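Local structure of PipY (Synechococcus elongatus, 5NLC) at residues V117-D122 / R172-E177; V153-G158 / A162-L167; S196-A201 / I209-Q214. The protein binds pyridoxal 5'-phosphate and is probably involved in the homeostasis of this vitamin B6 cofactor. All blocks are in the same frame, centred on the assembly; numbering follows the deposited sequence.

Contact 1: residues V117-D122 / R172-E177; sequences VKLLPD and RTFAAE
Val117 meets Phe174 just where strand 112-116 of the modified TIM barrel gives way to its loop, so the contact ties the end of a barrel strand to helix 161-181 of the outer layer. Val117 CG1 approaches the phenyl ring at its edge, near the ring plane, 4.1 Å from Phe174 CE2. That branch lies anti to the backbone N (chi1 -177°), which turns it to the helix. Val117 is buried: it also packs on Leu133 and Leu151, and its backbone is still hydrogen-bonded to Met152 of the neighbouring strand.

Lys118 runs the other way, back along its own loop. Lys118 NZ donates to Asp122 O at 2.9 Å, with an angle of 144° at the oxygen, and a second hydrogen bond goes to Lys125 O. Two backbone carbonyls of the same loop thus accept from the ammonium group. Leu119 returns to the helix, resting on Gln170 and Ala171 and sending CD2 obliquely to Phe174. At the end of the segment Asp122 OD1 accepts a hydrogen bond from Asn124 N.

No hydrogen bond crosses between the two segments; the contact is purely apolar. Phe174 also touches Pro130 and Arg134 of helix 130-141, and so fills the seam between two helices of the outer layer as well as meeting the loop. Two adjacent atoms of its ring share the work: CE2 takes the valine methyl, and Phe174 CD2 lies 4.1 Å from Leu119 CD2.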
loop_
_atom_site.group_PDB
_atom_site.type_symbol
_atom_site.label_atom_id
_atom_site.label_comp_id
_atom_site.label_asym_id
_atom_site.label_seq_id
_atom_site.Cartn_x
_atom_site.Cartn_y
_atom_site.Cartn_z
ATOM N N VAL A 117 3.723 -9.364 -2.885
ATOM C CA VAL A 117 4.208 -10.716 -2.973
ATOM C C VAL A 117 3.015 -11.659 -3.045
ATOM O O VAL A 117 2.073 -11.537 -2.278
ATOM C CB VAL A 117 5.005 -11.093 -1.707
ATOM C CG1 VAL A 117 5.588 -12.507 -1.842
ATOM C CG2 VAL A 117 6.151 -10.144 -1.548
ATOM N N LYS A 118 3.122 -12.649 -3.918
ATOM C CA LYS A 118 2.098 -13.643 -4.110
ATOM C C LYS A 118 2.558 -14.906 -3.369
ATOM O O LYS A 118 3.364 -15.659 -3.850
ATOM C CB LYS A 118 1.870 -13.908 -5.605
ATOM C CG LYS A 118 0.826 -14.954 -5.897
ATOM C CD LYS A 118 0.570 -15.191 -7.389
ATOM C CE LYS A 118 -0.283 -14.090 -7.977
ATOM N NZ LYS A 118 -0.617 -14.419 -9.403
ATOM N N LEU A 119 2.022 -15.092 -2.190
ATOM C CA LEU A 119 2.271 -16.241 -1.386
ATOM C C LEU A 119 1.294 -17.402 -1.654
ATOM O O LEU A 119 1.530 -18.489 -1.205
ATOM C CB LEU A 119 2.186 -15.811 0.086
ATOM C CG LEU A 119 3.331 -14.926 0.620
ATOM C CD1 LEU A 119 2.967 -14.449 2.012
ATOM C CD2 LEU A 119 4.605 -15.721 0.700
ATOM N N LEU A 120 0.191 -17.157 -2.340
ATOM C CA LEU A 120 -0.778 -18.170 -2.734
ATOM C C LEU A 120 -1.136 -18.025 -4.216
ATOM O O LEU A 120 -1.137 -16.890 -4.742
ATOM C CB LEU A 120 -2.066 -18.021 -1.885
ATOM C CG LEU A 120 -2.006 -18.512 -0.436
ATOM C CD1 LEU A 120 -3.301 -18.103 0.266
ATOM C CD2 LEU A 120 -1.846 -20.032 -0.422
ATOM N N PRO A 121 -1.538 -19.142 -4.875
ATOM C CA PRO A 121 -2.018 -19.015 -6.258
ATOM C C PRO A 121 -3.182 -18.019 -6.348
ATOM O O PRO A 121 -4.037 -17.983 -5.459
ATOM C CB PRO A 121 -2.494 -20.442 -6.588
ATOM C CG PRO A 121 -1.613 -21.316 -5.744
ATOM C CD PRO A 121 -1.550 -20.558 -4.444
ATOM N N ASP A 122 -3.167 -17.190 -7.390
ATOM C CA ASP A 122 -4.239 -16.243 -7.609
ATOM C C ASP A 122 -4.289 -15.879 -9.093
ATOM O O ASP A 122 -3.426 -15.176 -9.579
ATOM C CB ASP A 122 -4.030 -14.996 -6.743
ATOM C CG ASP A 122 -5.274 -14.067 -6.688
ATOM O OD1 ASP A 122 -6.242 -14.267 -7.456
ATOM O OD2 ASP A 122 -5.257 -13.092 -5.871
ATOM N N ARG A 172 3.880 -11.893 7.612
ATOM C CA ARG A 172 4.660 -11.355 8.708
ATOM C C ARG A 172 5.951 -12.112 8.904
ATOM O O ARG A 172 7.020 -11.511 9.033
ATOM C CB ARG A 172 3.845 -11.351 10.022
ATOM C CG ARG A 172 4.663 -10.823 11.176
ATOM C CD ARG A 172 4.005 -10.940 12.553
ATOM N NE ARG A 172 3.916 -12.349 12.932
ATOM C CZ ARG A 172 2.832 -13.096 12.846
ATOM N NH1 ARG A 172 1.667 -12.601 12.421
ATOM N NH2 ARG A 172 2.893 -14.381 13.234
ATOM N N THR A 173 5.846 -13.428 8.894
ATOM C CA THR A 173 6.981 -14.297 9.070
ATOM C C THR A 173 8.055 -14.113 7.992
ATOM O O THR A 173 9.246 -13.900 8.268
ATOM C CB THR A 173 6.440 -15.740 9.231
ATOM O OG1 THR A 173 5.668 -15.765 10.445
ATOM C CG2 THR A 173 7.551 -16.685 9.419
ATOM N N PHE A 174 7.621 -14.146 6.752
ATOM C CA PHE A 174 8.494 -13.944 5.601
ATOM C C PHE A 174 9.143 -12.547 5.582
ATOM O O PHE A 174 10.309 -12.482 5.295
ATOM C CB PHE A 174 7.689 -14.185 4.341
ATOM C CG PHE A 174 8.462 -14.175 3.068
ATOM C CD1 PHE A 174 9.722 -14.760 2.955
ATOM C CD2 PHE A 174 7.861 -13.641 1.921
ATOM C CE1 PHE A 174 10.394 -14.792 1.750
ATOM C CE2 PHE A 174 8.517 -13.689 0.706
ATOM C CZ PHE A 174 9.770 -14.284 0.602
ATOM N N ALA A 175 8.381 -11.481 5.891
ATOM C CA ALA A 175 8.949 -10.137 5.942
ATOM C C ALA A 175 10.083 -10.092 6.956
ATOM O O ALA A 175 11.143 -9.476 6.670
ATOM C CB ALA A 175 7.912 -9.049 6.205
ATOM N N ALA A 176 9.911 -10.751 8.105
ATOM C CA ALA A 176 11.007 -10.768 9.081
ATOM C C ALA A 176 12.212 -11.542 8.511
ATOM O O ALA A 176 13.388 -11.126 8.663
ATOM C CB ALA A 176 10.519 -11.368 10.398
ATOM N N GLU A 177 11.963 -12.649 7.822
ATOM C CA GLU A 177 13.078 -13.313 7.163
ATOM C C GLU A 177 13.760 -12.439 6.134
ATOM O O GLU A 177 14.969 -12.450 6.052
ATOM C CB GLU A 177 12.670 -14.593 6.452
ATOM C CG GLU A 177 12.411 -15.711 7.390
ATOM C CD GLU A 177 13.608 -16.021 8.330
ATOM O OE1 GLU A 177 13.396 -15.992 9.581
ATOM O OE2 GLU A 177 14.720 -16.218 7.808
#

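Contact 2: residues V153-G158 / A162-L167; sequences VIAPLG and AETQAL
Ala155 and Thr164 bring the two backbones nearest, CA to CA 6.4 Å, where the extended chain of 153-157 passes the early turns of helix 161-181. Leu167 carries most of the contact. Its CG sits anti to the backbone N (chi1 174°), which sends the branched end straight from the helix to the loop, where it meets Val153 tip to tip: Val153 CG1 is 3.7 Å from Leu167 CG and 3.9 Å from Leu167 CD1. The other methyl, Leu167 CD2, lies against the loop backbone itself, 3.7 Å from Ala155 CA, and it is 3.9 Å from Ala155 CB. Pro156 adds a looser touch, its CD 4.5 Å from the same Leu167 CD2.

This is the strand-loop-helix turn of one beta-alpha unit of the barrel: strand 147-152 ends, the chain doubles back, and the helix packs over the loop that leads into it. Val153 is still hydrogen-bonded through its backbone to Ser191 of the neighbouring strand 189-191. Ile154, between the two residues that face the helix, points away from it, and its side chain comes within about 4 Å of that of Arg210, which binds pyridoxal phosphate in the cofactor-bound protein; this model is without it.

Thr164 borders the apolar patch. Its OG1 is 4.1 Å from Ala155 CB, but the hydroxyl finds its polar partner in the carbonyl oxygen of Thr160, one turn back, while Thr160 OG1 is hydrogen-bonded to the backbone N of Glu163.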
loop_
_atom_site.group_PDB
_atom_site.type_symbol
_atom_site.label_atom_id
_atom_site.label_comp_id
_atom_site.label_asym_id
_atom_site.label_seq_id
_atom_site.Cartn_x
_atom_site.Cartn_y
_atom_site.Cartn_z
ATOM N N VAL A 153 0.476 -7.867 0.892
ATOM C CA VAL A 153 -0.142 -9.152 0.606
ATOM C C VAL A 153 -1.655 -9.003 0.499
ATOM O O VAL A 153 -2.260 -8.381 1.387
ATOM C CB VAL A 153 0.255 -10.104 1.739
ATOM C CG1 VAL A 153 -0.539 -11.331 1.718
ATOM C CG2 VAL A 153 1.715 -10.472 1.564
ATOM N N ILE A 154 -2.249 -9.498 -0.596
ATOM C CA ILE A 154 -3.674 -9.391 -0.823
ATOM C C ILE A 154 -4.188 -10.821 -0.940
ATOM O O ILE A 154 -3.678 -11.607 -1.754
ATOM C CB ILE A 154 -4.010 -8.639 -2.127
ATOM C CG1 ILE A 154 -3.259 -7.281 -2.168
ATOM C CG2 ILE A 154 -5.511 -8.615 -2.317
ATOM C CD1 ILE A 154 -3.530 -6.495 -3.430
ATOM N N ALA A 155 -5.184 -11.157 -0.138
ATOM C CA ALA A 155 -5.738 -12.513 -0.196
ATOM C C ALA A 155 -6.515 -12.688 -1.490
ATOM O O ALA A 155 -7.179 -11.724 -1.937
ATOM C CB ALA A 155 -6.649 -12.737 0.998
ATOM N N PRO A 156 -6.404 -13.864 -2.163
ATOM C CA PRO A 156 -7.228 -14.176 -3.298
ATOM C C PRO A 156 -8.689 -14.030 -2.959
ATOM O O PRO A 156 -9.073 -14.261 -1.795
ATOM C CB PRO A 156 -6.900 -15.647 -3.569
ATOM C CG PRO A 156 -5.459 -15.767 -3.162
ATOM C CD PRO A 156 -5.356 -14.878 -1.957
ATOM N N LEU A 157 -9.510 -13.630 -3.943
ATOM C CA LEU A 157 -10.940 -13.454 -3.632
ATOM C C LEU A 157 -11.466 -14.831 -3.273
ATOM O O LEU A 157 -11.033 -15.852 -3.868
ATOM C CB LEU A 157 -11.724 -12.814 -4.789
ATOM C CG LEU A 157 -11.192 -11.452 -5.287
ATOM C CD1 LEU A 157 -12.027 -10.917 -6.470
ATOM C CD2 LEU A 157 -11.097 -10.424 -4.159
ATOM N N GLY A 158 -12.310 -14.882 -2.248
ATOM C CA GLY A 158 -12.947 -16.129 -1.849
ATOM C C GLY A 158 -12.129 -17.010 -0.910
ATOM O O GLY A 158 -12.615 -18.045 -0.490
ATOM N N ALA A 162 -9.990 -18.605 7.779
ATOM C CA ALA A 162 -8.839 -19.357 8.294
ATOM C C ALA A 162 -7.620 -19.271 7.391
ATOM O O ALA A 162 -6.496 -19.025 7.858
ATOM C CB ALA A 162 -9.239 -20.810 8.589
ATOM N N GLU A 163 -7.849 -19.418 6.108
ATOM C CA GLU A 163 -6.792 -19.386 5.112
ATOM C C GLU A 163 -6.208 -17.948 5.058
ATOM O O GLU A 163 -4.995 -17.763 4.842
ATOM C CB GLU A 163 -7.318 -19.805 3.752
ATOM C CG GLU A 163 -7.525 -21.278 3.550
ATOM C CD GLU A 163 -8.418 -21.618 2.350
ATOM O OE1 GLU A 163 -9.154 -20.761 1.762
ATOM O OE2 GLU A 163 -8.468 -22.822 2.034
ATOM N N THR A 164 -7.051 -16.928 5.274
ATOM C CA THR A 164 -6.581 -15.557 5.323
ATOM C C THR A 164 -5.715 -15.278 6.544
ATOM O O THR A 164 -4.663 -14.625 6.454
ATOM C CB THR A 164 -7.762 -14.572 5.264
ATOM O OG1 THR A 164 -8.474 -14.850 4.062
ATOM C CG2 THR A 164 -7.264 -13.143 5.339
ATOM N N GLN A 165 -6.153 -15.709 7.681
ATOM C CA GLN A 165 -5.327 -15.586 8.899
ATOM C C GLN A 165 -3.939 -16.190 8.690
ATOM O O GLN A 165 -2.908 -15.559 9.015
ATOM C CB GLN A 165 -6.005 -16.323 10.060
ATOM C CG GLN A 165 -5.163 -16.175 11.324
ATOM C CD GLN A 165 -5.712 -16.950 12.427
ATOM O OE1 GLN A 165 -5.732 -18.197 12.335
ATOM N NE2 GLN A 165 -6.187 -16.260 13.509
ATOM N N ALA A 166 -3.917 -17.376 8.142
ATOM C CA ALA A 166 -2.660 -18.097 7.932
ATOM C C ALA A 166 -1.780 -17.320 6.941
ATOM O O ALA A 166 -0.538 -17.199 7.124
ATOM C CB ALA A 166 -2.908 -19.538 7.503
ATOM N N LEU A 167 -2.411 -16.745 5.924
ATOM C CA LEU A 167 -1.693 -15.958 4.922
ATOM C C LEU A 167 -1.022 -14.737 5.504
ATOM O O LEU A 167 0.152 -14.505 5.150
ATOM C CB LEU A 167 -2.605 -15.564 3.726
ATOM C CG LEU A 167 -2.004 -14.613 2.679
ATOM C CD1 LEU A 167 -0.955 -15.258 1.787
ATOM C CD2 LEU A 167 -3.130 -14.080 1.836
#

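Contact 3: residues S196-A201 / I209-Q214; sequences SDWPLA and IRVGTQ
Trp198, in the first turn of helix 198-203, lies beside Ile209 on strand 208-211, with 6.3 Å between their CA atoms. Its CG sits between the backbone N and the carbonyl carbon (chi1 67°), which swings the indole across the strand. Ile209 CD1 reaches the ring obliquely, 3.9 Å from Trp198 CD2, and Val211 CG1, also oblique, is 3.7 Å from Trp198 CD1. Pro199 CD lies over one face, toward the rim. Leu11, Gln14 and Leu15 also pack on the indole.

Beyond the strand, Gln214 reaches back to the ring edge. Trp198 NE1 donates to Gln214 OE1 at 2.9 Å, almost perfectly straight at 178°, with the oxygen in the indole plane and the amide turned only 20° from it. A phenylalanine in place of Trp198 would probably leave Gln214 OE1 without this donor and the amide freer to turn.

Arg210, Gly212 and Thr213 bind pyridoxal phosphate when it is present, as does Ser195; none is bound here. The packing and the bond are made by Ile209, Val211 and Gln214, not by the cofactor-binding residues beside them, and they join the helix start that follows Ser195 to the strand end and loop that hold the other three.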
loop_
_atom_site.group_PDB
_atom_site.type_symbol
_atom_site.label_atom_id
_atom_site.label_comp_id
_atom_site.label_asym_id
_atom_site.label_seq_id
_atom_site.Cartn_x
_atom_site.Cartn_y
_atom_site.Cartn_z
ATOM N N SER A 196 -13.068 -6.236 4.317
ATOM C CA SER A 196 -13.665 -7.334 5.076
ATOM C C SER A 196 -12.677 -8.134 5.938
ATOM O O SER A 196 -13.103 -8.898 6.749
ATOM C CB SER A 196 -14.320 -8.289 4.117
ATOM O OG SER A 196 -13.434 -8.569 3.062
ATOM N N ASP A 197 -11.371 -7.984 5.736
ATOM C CA ASP A 197 -10.430 -8.821 6.459
ATOM C C ASP A 197 -9.412 -8.069 7.296
ATOM O O ASP A 197 -8.518 -8.710 7.914
ATOM C CB ASP A 197 -9.785 -9.847 5.551
ATOM C CG ASP A 197 -8.817 -9.262 4.547
ATOM O OD1 ASP A 197 -8.396 -8.085 4.726
ATOM O OD2 ASP A 197 -8.410 -10.044 3.619
ATOM N N TRP A 198 -9.570 -6.753 7.430
ATOM C CA TRP A 198 -8.554 -5.979 8.173
ATOM C C TRP A 198 -8.412 -6.379 9.673
ATOM O O TRP A 198 -7.346 -6.294 10.189
ATOM C CB TRP A 198 -8.694 -4.439 8.021
ATOM C CG TRP A 198 -9.920 -3.843 8.650
ATOM C CD1 TRP A 198 -11.073 -3.444 8.003
ATOM C CD2 TRP A 198 -10.107 -3.530 10.009
ATOM N NE1 TRP A 198 -11.980 -2.941 8.886
ATOM C CE2 TRP A 198 -11.436 -3.008 10.140
ATOM C CE3 TRP A 198 -9.337 -3.706 11.160
ATOM C CZ2 TRP A 198 -11.946 -2.585 11.359
ATOM C CZ3 TRP A 198 -9.852 -3.278 12.374
ATOM C CH2 TRP A 198 -11.164 -2.770 12.476
ATOM N N PRO A 199 -9.484 -6.819 10.341
ATOM C CA PRO A 199 -9.225 -7.262 11.739
ATOM C C PRO A 199 -8.245 -8.460 11.797
ATOM O O PRO A 199 -7.413 -8.539 12.694
ATOM C CB PRO A 199 -10.625 -7.599 12.261
ATOM C CG PRO A 199 -11.554 -6.751 11.408
ATOM C CD PRO A 199 -10.927 -6.769 10.046
ATOM N N LEU A 200 -8.305 -9.373 10.835
ATOM C CA LEU A 200 -7.364 -10.514 10.810
ATOM C C LEU A 200 -5.950 -9.981 10.550
ATOM O O LEU A 200 -4.956 -10.466 11.148
ATOM C CB LEU A 200 -7.711 -11.518 9.747
ATOM C CG LEU A 200 -9.080 -12.185 9.858
ATOM C CD1 LEU A 200 -9.280 -13.122 8.671
ATOM C CD2 LEU A 200 -9.276 -12.902 11.152
ATOM N N ALA A 201 -5.870 -8.961 9.684
ATOM C CA ALA A 201 -4.574 -8.380 9.299
ATOM C C ALA A 201 -3.923 -7.703 10.480
ATOM O O ALA A 201 -2.741 -7.954 10.765
ATOM C CB ALA A 201 -4.773 -7.412 8.162
ATOM N N ILE A 209 -3.617 -0.627 6.786
ATOM C CA ILE A 209 -4.827 -1.248 6.305
ATOM C C ILE A 209 -5.604 -0.305 5.364
ATOM O O ILE A 209 -5.410 0.900 5.410
ATOM C CB ILE A 209 -5.755 -1.734 7.446
ATOM C CG1 ILE A 209 -6.234 -0.570 8.319
ATOM C CG2 ILE A 209 -4.997 -2.751 8.292
ATOM C CD1 ILE A 209 -7.278 -0.941 9.321
ATOM N N ARG A 210 -6.504 -0.866 4.590
ATOM C CA ARG A 210 -7.207 -0.161 3.479
ATOM C C ARG A 210 -8.678 -0.229 3.720
ATOM O O ARG A 210 -9.251 -1.317 3.627
ATOM C CB ARG A 210 -6.971 -0.837 2.081
ATOM C CG ARG A 210 -5.567 -1.088 1.757
ATOM C CD ARG A 210 -5.263 -1.709 0.381
ATOM N NE ARG A 210 -5.736 -3.064 0.092
ATOM C CZ ARG A 210 -5.204 -4.177 0.584
ATOM N NH1 ARG A 210 -4.216 -4.136 1.485
ATOM N NH2 ARG A 210 -5.665 -5.346 0.182
ATOM N N VAL A 211 -9.324 0.904 3.979
ATOM C CA VAL A 211 -10.756 0.898 4.240
ATOM C C VAL A 211 -11.445 2.003 3.446
ATOM O O VAL A 211 -10.887 3.072 3.288
ATOM C CB VAL A 211 -11.029 1.089 5.746
ATOM C CG1 VAL A 211 -10.493 -0.074 6.560
ATOM C CG2 VAL A 211 -10.306 2.330 6.241
ATOM N N GLY A 212 -12.631 1.701 2.922
ATOM C CA GLY A 212 -13.285 2.571 1.966
ATOM C C GLY A 212 -14.614 3.026 2.528
ATOM O O GLY A 212 -14.705 4.010 3.249
ATOM N N THR A 213 -15.621 2.197 2.275
ATOM C CA THR A 213 -16.977 2.452 2.735
ATOM C C THR A 213 -17.158 2.574 4.249
ATOM O O THR A 213 -17.898 3.476 4.716
ATOM C CB THR A 213 -17.870 1.387 2.082
ATOM O OG1 THR A 213 -17.901 1.697 0.676
ATOM C CG2 THR A 213 -19.300 1.375 2.638
ATOM N N GLN A 214 -16.496 1.720 5.040
ATOM C CA GLN A 214 -16.576 1.854 6.518
ATOM C C GLN A 214 -16.190 3.279 7.002
ATOM O O GLN A 214 -16.607 3.697 8.055
ATOM C CB GLN A 214 -15.703 0.841 7.251
ATOM C CG GLN A 214 -16.403 -0.385 7.816
ATOM C CD GLN A 214 -15.466 -1.209 8.712
ATOM O OE1 GLN A 214 -14.558 -1.868 8.215
ATOM N NE2 GLN A 214 -15.686 -1.165 10.038
#

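Overall arrangement
Along the chain, both segments of contact 2 fall between those of contact 1, and contact 3 follows both. Contacts 1 and 2 share helix 161-181, their centres about 11 Å apart, and they touch, with Asp122 OD2 3.4 Å from Pro156 CA. Contact 3 lies about 13 Å from contact 2, centre to centre, and meets it where Thr164 CG2 is 3.7 Å from Asp197 OD2 and Ile154 CG1 3.9 Å from Arg210 NH2. Contacts 1 and 3, with centres about 19 Å apart, do not touch. All three join loops or strand ends of the parallel barrel to its outer helices. Contact 2 bridges the loop after strand 112-116 and Arg210 on the last strand.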